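Local coordinates for protein CG8862 (Drosophila melanogaster, PDB 3ISM) that probably cleaves DNA and RNA as the magnesium-dependent endonuclease EndoG, a mitochondrial member of the DNA/RNA non-specific endonuclease family, at residues B[95-100]-B[175-180]; B[125-130]-B[135-140]. One frame throughout, in Å; residues are numbered along the deposited sequence.

Interaction 1 of 2, residues B[95-100]-B[175-180]; sequences SGYDRG and KYEVIG
Ser-95 and Ile-179 mark the nearest approach of the two backbones, 6.7 Å between their CA atoms, and no backbone hydrogen bond joins segment 95-100 to segment 175-180. Side chains and one water bridge the gap. Tyr-97 OH donates to Glu-177 OE1 at 2.8 Å. That oxygen lies at the ring edge, in the plane of the tyrosine, whereas the hydroxyl meets the carboxylate from above its plane, the two planes being 73° apart. Glu-177 gets there as an extended chain, with CG anti to the backbone N (chi1 -179°). Its other oxygen, OE2, accepts from a water that also donates to Ser-95 O. Beside this polar bridge, Ile-179 splits its contacts: CG2 packs obliquely on the Tyr-97 ring, 4.0 Å from CE2, and CD1 rests against Ser-95, 3.7 Å from OG. Ser-95 OG accepts from Tyr-97 N at 3.2 Å, an ST turn, and also bonds to Tyr-92 O. Ile-179 also touches Tyr-92 of helix 89-92, and both Tyr-97 and Ile-179 lean on Pro-126 of strand 124-127, while strand 172-179 pairs antiparallel with a strand of the second subunit, so that the sheet crosses the interface.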
loop_
_atom_site.group_PDB
_atom_site.type_symbol
_atom_site.label_atom_id
_atom_site.label_comp_id
_atom_site.label_asym_id
_atom_site.label_seq_id
_atom_site.Cartn_x
_atom_site.Cartn_y
_atom_site.Cartn_z
ATOM N N SER B 95 -5.759 5.871 20.940
ATOM C CA SER B 95 -4.928 6.100 19.768
ATOM C C SER B 95 -5.040 7.529 19.253
ATOM O O SER B 95 -4.179 7.998 18.506
ATOM C CB SER B 95 -5.328 5.132 18.654
ATOM O OG SER B 95 -6.674 5.348 18.241
ATOM N N GLY B 96 -6.106 8.211 19.653
ATOM C CA GLY B 96 -6.426 9.530 19.135
ATOM C C GLY B 96 -7.319 9.429 17.912
ATOM O O GLY B 96 -7.526 10.423 17.206
ATOM N N TYR B 97 -7.851 8.232 17.660
ATOM C CA TYR B 97 -8.685 7.972 16.479
ATOM C C TYR B 97 -9.964 7.213 16.826
ATOM O O TYR B 97 -9.998 6.404 17.754
ATOM C CB TYR B 97 -7.908 7.176 15.417
ATOM C CG TYR B 97 -6.687 7.883 14.885
ATOM C CD1 TYR B 97 -6.808 8.906 13.943
ATOM C CD2 TYR B 97 -5.413 7.540 15.334
ATOM C CE1 TYR B 97 -5.698 9.576 13.470
ATOM C CE2 TYR B 97 -4.289 8.201 14.865
ATOM C CZ TYR B 97 -4.438 9.220 13.930
ATOM O OH TYR B 97 -3.314 9.875 13.458
ATOM N N ASP B 98 -11.010 7.474 16.058
ATOM C CA ASP B 98 -12.269 6.787 16.222
ATOM C C ASP B 98 -12.188 5.496 15.409
ATOM O O ASP B 98 -11.459 5.441 14.423
ATOM C CB ASP B 98 -13.386 7.647 15.624
ATOM C CG ASP B 98 -13.925 8.675 16.582
ATOM O OD1 ASP B 98 -13.325 8.903 17.656
ATOM O OD2 ASP B 98 -14.980 9.258 16.254
ATOM N N ARG B 99 -12.948 4.480 15.812
ATOM C CA ARG B 99 -13.241 3.346 14.934
ATOM C C ARG B 99 -14.301 3.815 13.944
ATOM O O ARG B 99 -15.504 3.915 14.285
ATOM C CB ARG B 99 -13.760 2.148 15.737
ATOM C CG ARG B 99 -12.763 1.612 16.747
ATOM C CD ARG B 99 -13.426 0.814 17.843
ATOM N NE ARG B 99 -14.094 1.681 18.804
ATOM C CZ ARG B 99 -14.469 1.317 20.030
ATOM N NH1 ARG B 99 -14.233 0.088 20.477
ATOM N NH2 ARG B 99 -15.077 2.195 20.817
ATOM N N GLY B 100 -13.867 4.130 12.729
ATOM C CA GLY B 100 -14.766 4.779 11.757
ATOM C C GLY B 100 -15.353 3.805 10.754
ATOM O O GLY B 100 -14.603 3.161 9.989
ATOM N N LYS B 175 3.148 8.983 3.502
ATOM C CA LYS B 175 3.393 8.677 4.912
ATOM C C LYS B 175 2.103 8.570 5.730
ATOM O O LYS B 175 1.210 9.402 5.602
ATOM C CB LYS B 175 4.337 9.701 5.515
ATOM C CG LYS B 175 4.925 9.302 6.855
ATOM C CD LYS B 175 5.657 10.464 7.446
ATOM C CE LYS B 175 6.370 10.066 8.713
ATOM N NZ LYS B 175 7.021 11.259 9.323
ATOM N N TYR B 176 1.997 7.546 6.567
ATOM C CA TYR B 176 0.824 7.434 7.439
ATOM C C TYR B 176 1.163 6.712 8.724
ATOM O O TYR B 176 2.040 5.848 8.749
ATOM C CB TYR B 176 -0.354 6.761 6.731
ATOM C CG TYR B 176 -0.014 5.453 6.064
ATOM C CD1 TYR B 176 0.442 5.424 4.743
ATOM C CD2 TYR B 176 -0.095 4.253 6.764
ATOM C CE1 TYR B 176 0.777 4.243 4.131
ATOM C CE2 TYR B 176 0.236 3.056 6.160
ATOM C CZ TYR B 176 0.664 3.057 4.836
ATOM O OH TYR B 176 0.992 1.871 4.216
ATOM N N GLU B 177 0.471 7.107 9.790
ATOM C CA GLU B 177 0.615 6.508 11.096
ATOM C C GLU B 177 -0.008 5.131 11.039
ATOM O O GLU B 177 -0.967 4.898 10.286
ATOM C CB GLU B 177 -0.048 7.386 12.180
ATOM C CG GLU B 177 0.092 6.817 13.595
ATOM C CD GLU B 177 -0.472 7.696 14.710
ATOM O OE1 GLU B 177 -0.937 8.836 14.465
ATOM O OE2 GLU B 177 -0.446 7.221 15.860
ATOM N N VAL B 178 0.589 4.204 11.783
ATOM C CA VAL B 178 -0.013 2.899 12.025
ATOM C C VAL B 178 -0.172 2.773 13.536
ATOM O O VAL B 178 0.742 3.108 14.295
ATOM C CB VAL B 178 0.827 1.729 11.435
ATOM C CG1 VAL B 178 0.767 1.751 9.902
ATOM C CG2 VAL B 178 2.280 1.764 11.922
ATOM N N ILE B 179 -1.343 2.327 13.974
ATOM C CA ILE B 179 -1.636 2.294 15.403
ATOM C C ILE B 179 -1.732 0.876 15.994
ATOM O O ILE B 179 -2.198 -0.053 15.344
ATOM C CB ILE B 179 -2.912 3.129 15.749
ATOM C CG1 ILE B 179 -4.133 2.603 14.986
ATOM C CG2 ILE B 179 -2.673 4.615 15.443
ATOM C CD1 ILE B 179 -5.473 3.253 15.410
ATOM N N GLY B 180 -1.284 0.743 17.236
ATOM C CA GLY B 180 -1.426 -0.487 18.006
ATOM C C GLY B 180 -0.448 -1.568 17.600
ATOM O O GLY B 180 0.249 -1.444 16.581
HETATM O O HOH W 1 -1.495 7.119 18.085
#

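Interaction 2 of 2, residues B[125-130]-B[135-140]; sequences APQVGQ and DAWNTL
Gln-127 and Trp-137 make the van der Waals part of this contact. The amide end of Gln-127 stands over one face of the indole, offset toward the rim by NE1 and CD1 of Trp-137, with the amide and ring planes 84° apart. With chi1 of Trp-137 at -173°, CG points opposite the backbone N and the indole reaches from the helix toward Gln-127. Both residues belong to the ββα-metal finger expected of the His-Me finger clan, in which the strand pair 98-101 and 124-127 is followed, after the short helix 129-133, by helix 136-146; the Gln-127 side chain lies about 4 Å from the bound magnesium ion. Without the indole, as with an alanine here, the Gln-127 amide would probably lose the surface beneath it and be freer to turn, and Phe-132 would lose the ring it meets. At the helix start Asp-135 occupies the N-cap position, but its side chain makes no capping bond; OD2 instead accepts from Gly-131 N, between the two segments, and only packs against Gln-130, 3.7 Å from its CA. Backbone bonds begin the helix, Thr-139 N to Asp-135 O at 2.9 Å and Leu-140 N to Ala-136 O at 3.2 Å.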
loop_
_atom_site.group_PDB
_atom_site.type_symbol
_atom_site.label_atom_id
_atom_site.label_comp_id
_atom_site.label_asym_id
_atom_site.label_seq_id
_atom_site.Cartn_x
_atom_site.Cartn_y
_atom_site.Cartn_z
ATOM N N ALA B 125 -11.900 1.857 9.930
ATOM C CA ALA B 125 -10.584 2.467 9.745
ATOM C C ALA B 125 -10.436 3.631 10.711
ATOM O O ALA B 125 -11.437 4.266 11.081
ATOM C CB ALA B 125 -10.357 2.933 8.294
ATOM N N PRO B 126 -9.195 3.888 11.163
ATOM C CA PRO B 126 -8.959 5.011 12.062
ATOM C C PRO B 126 -9.333 6.321 11.399
ATOM O O PRO B 126 -8.815 6.662 10.335
ATOM C CB PRO B 126 -7.445 4.936 12.350
ATOM C CG PRO B 126 -7.115 3.500 12.132
ATOM C CD PRO B 126 -7.975 3.100 10.946
ATOM N N GLN B 127 -10.261 7.024 12.030
ATOM C CA GLN B 127 -10.675 8.338 11.575
ATOM C C GLN B 127 -10.584 9.318 12.728
ATOM O O GLN B 127 -10.895 8.960 13.873
ATOM C CB GLN B 127 -12.110 8.294 11.061
ATOM C CG GLN B 127 -12.302 7.365 9.865
ATOM C CD GLN B 127 -13.687 7.473 9.273
ATOM O OE1 GLN B 127 -14.676 7.516 9.994
ATOM N NE2 GLN B 127 -13.763 7.531 7.946
ATOM N N VAL B 128 -10.149 10.541 12.423
ATOM C CA VAL B 128 -10.316 11.685 13.332
ATOM C C VAL B 128 -11.779 11.763 13.772
ATOM O O VAL B 128 -12.692 11.614 12.953
ATOM C CB VAL B 128 -9.876 12.998 12.626
ATOM C CG1 VAL B 128 -10.211 14.234 13.447
ATOM C CG2 VAL B 128 -8.372 12.944 12.312
ATOM N N GLY B 129 -11.998 11.968 15.067
ATOM C CA GLY B 129 -13.331 11.966 15.634
ATOM C C GLY B 129 -14.091 13.262 15.431
ATOM O O GLY B 129 -14.803 13.418 14.441
ATOM N N GLN B 130 -13.963 14.160 16.407
ATOM C CA GLN B 130 -14.473 15.521 16.325
ATOM C C GLN B 130 -13.877 16.201 15.105
ATOM O O GLN B 130 -12.649 16.199 14.913
ATOM C CB GLN B 130 -14.082 16.305 17.576
ATOM C CG GLN B 130 -14.906 15.983 18.808
ATOM C CD GLN B 130 -14.393 16.696 20.050
ATOM O OE1 GLN B 130 -14.788 17.828 20.345
ATOM N NE2 GLN B 130 -13.516 16.023 20.795
ATOM N N ASP B 135 -18.562 14.492 12.445
ATOM C CA ASP B 135 -19.080 15.723 11.858
ATOM C C ASP B 135 -19.075 15.664 10.319
ATOM O O ASP B 135 -19.938 15.006 9.722
ATOM C CB ASP B 135 -18.294 16.918 12.408
ATOM C CG ASP B 135 -18.507 17.115 13.904
ATOM O OD1 ASP B 135 -19.550 17.683 14.297
ATOM O OD2 ASP B 135 -17.630 16.707 14.694
ATOM N N ALA B 136 -18.102 16.325 9.696
ATOM C CA ALA B 136 -17.977 16.391 8.237
ATOM C C ALA B 136 -18.209 15.055 7.487
ATOM O O ALA B 136 -18.954 15.008 6.507
ATOM C CB ALA B 136 -16.618 16.991 7.853
ATOM N N TRP B 137 -17.579 13.981 7.936
ATOM C CA TRP B 137 -17.770 12.678 7.278
ATOM C C TRP B 137 -19.208 12.167 7.447
ATOM O O TRP B 137 -19.791 11.620 6.510
ATOM C CB TRP B 137 -16.746 11.654 7.786
ATOM C CG TRP B 137 -16.763 10.334 7.057
ATOM C CD1 TRP B 137 -17.169 9.129 7.555
ATOM C CD2 TRP B 137 -16.339 10.086 5.708
ATOM N NE1 TRP B 137 -17.039 8.151 6.601
ATOM C CE2 TRP B 137 -16.526 8.712 5.460
ATOM C CE3 TRP B 137 -15.814 10.890 4.691
ATOM C CZ2 TRP B 137 -16.205 8.119 4.232
ATOM C CZ3 TRP B 137 -15.494 10.298 3.464
ATOM C CH2 TRP B 137 -15.700 8.930 3.249
ATOM N N ASN B 138 -19.778 12.347 8.636
ATOM C CA ASN B 138 -21.197 12.035 8.849
ATOM C C ASN B 138 -22.100 12.844 7.911
ATOM O O ASN B 138 -23.090 12.323 7.394
ATOM C CB ASN B 138 -21.610 12.248 10.312
ATOM C CG ASN B 138 -23.112 12.083 10.527
ATOM O OD1 ASN B 138 -23.773 12.975 11.049
ATOM N ND2 ASN B 138 -23.652 10.940 10.130
ATOM N N THR B 139 -21.747 14.111 7.685
ATOM C CA THR B 139 -22.522 14.980 6.784
ATOM C C THR B 139 -22.604 14.374 5.373
ATOM O O THR B 139 -23.679 14.371 4.752
ATOM C CB THR B 139 -21.925 16.406 6.739
ATOM O OG1 THR B 139 -21.829 16.911 8.078
ATOM C CG2 THR B 139 -22.802 17.359 5.897
ATOM N N LEU B 140 -21.478 13.832 4.899
ATOM C CA LEU B 140 -21.437 13.155 3.608
ATOM C C LEU B 140 -22.301 11.895 3.631
ATOM O O LEU B 140 -23.108 11.673 2.717
ATOM C CB LEU B 140 -19.998 12.812 3.206
ATOM C CG LEU B 140 -19.811 12.058 1.875
ATOM C CD1 LEU B 140 -20.523 12.774 0.704
ATOM C CD2 LEU B 140 -18.323 11.817 1.560
#

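How the interactions relate
Interaction 2 is nested in the chain loop that interaction 1 closes; segments 95-100 and 125-130 carry the neighbouring antiparallel strands 98-101 and 124-127. Asp-98 N lies 2.6 Å from Gln-127 O and Gly-100 N 2.9 Å from Ala-125 O, both probable hydrogen bonds. Interaction 1 is the more peripheral, centred about 17 Å from the chain centre against about 11 Å for interaction 2, and it joins the probable ββα-metal finger to strand 172-179, which pairs with the second subunit. Both are only partly buried. Interaction 1 combines a tyrosine-carboxylate bond, a water and a little apolar packing; interaction 2, beside the metal site, has no hydrogen bond between its segments and is buried at Gln-127 and Trp-137, more open at Gln-130 and Asp-135.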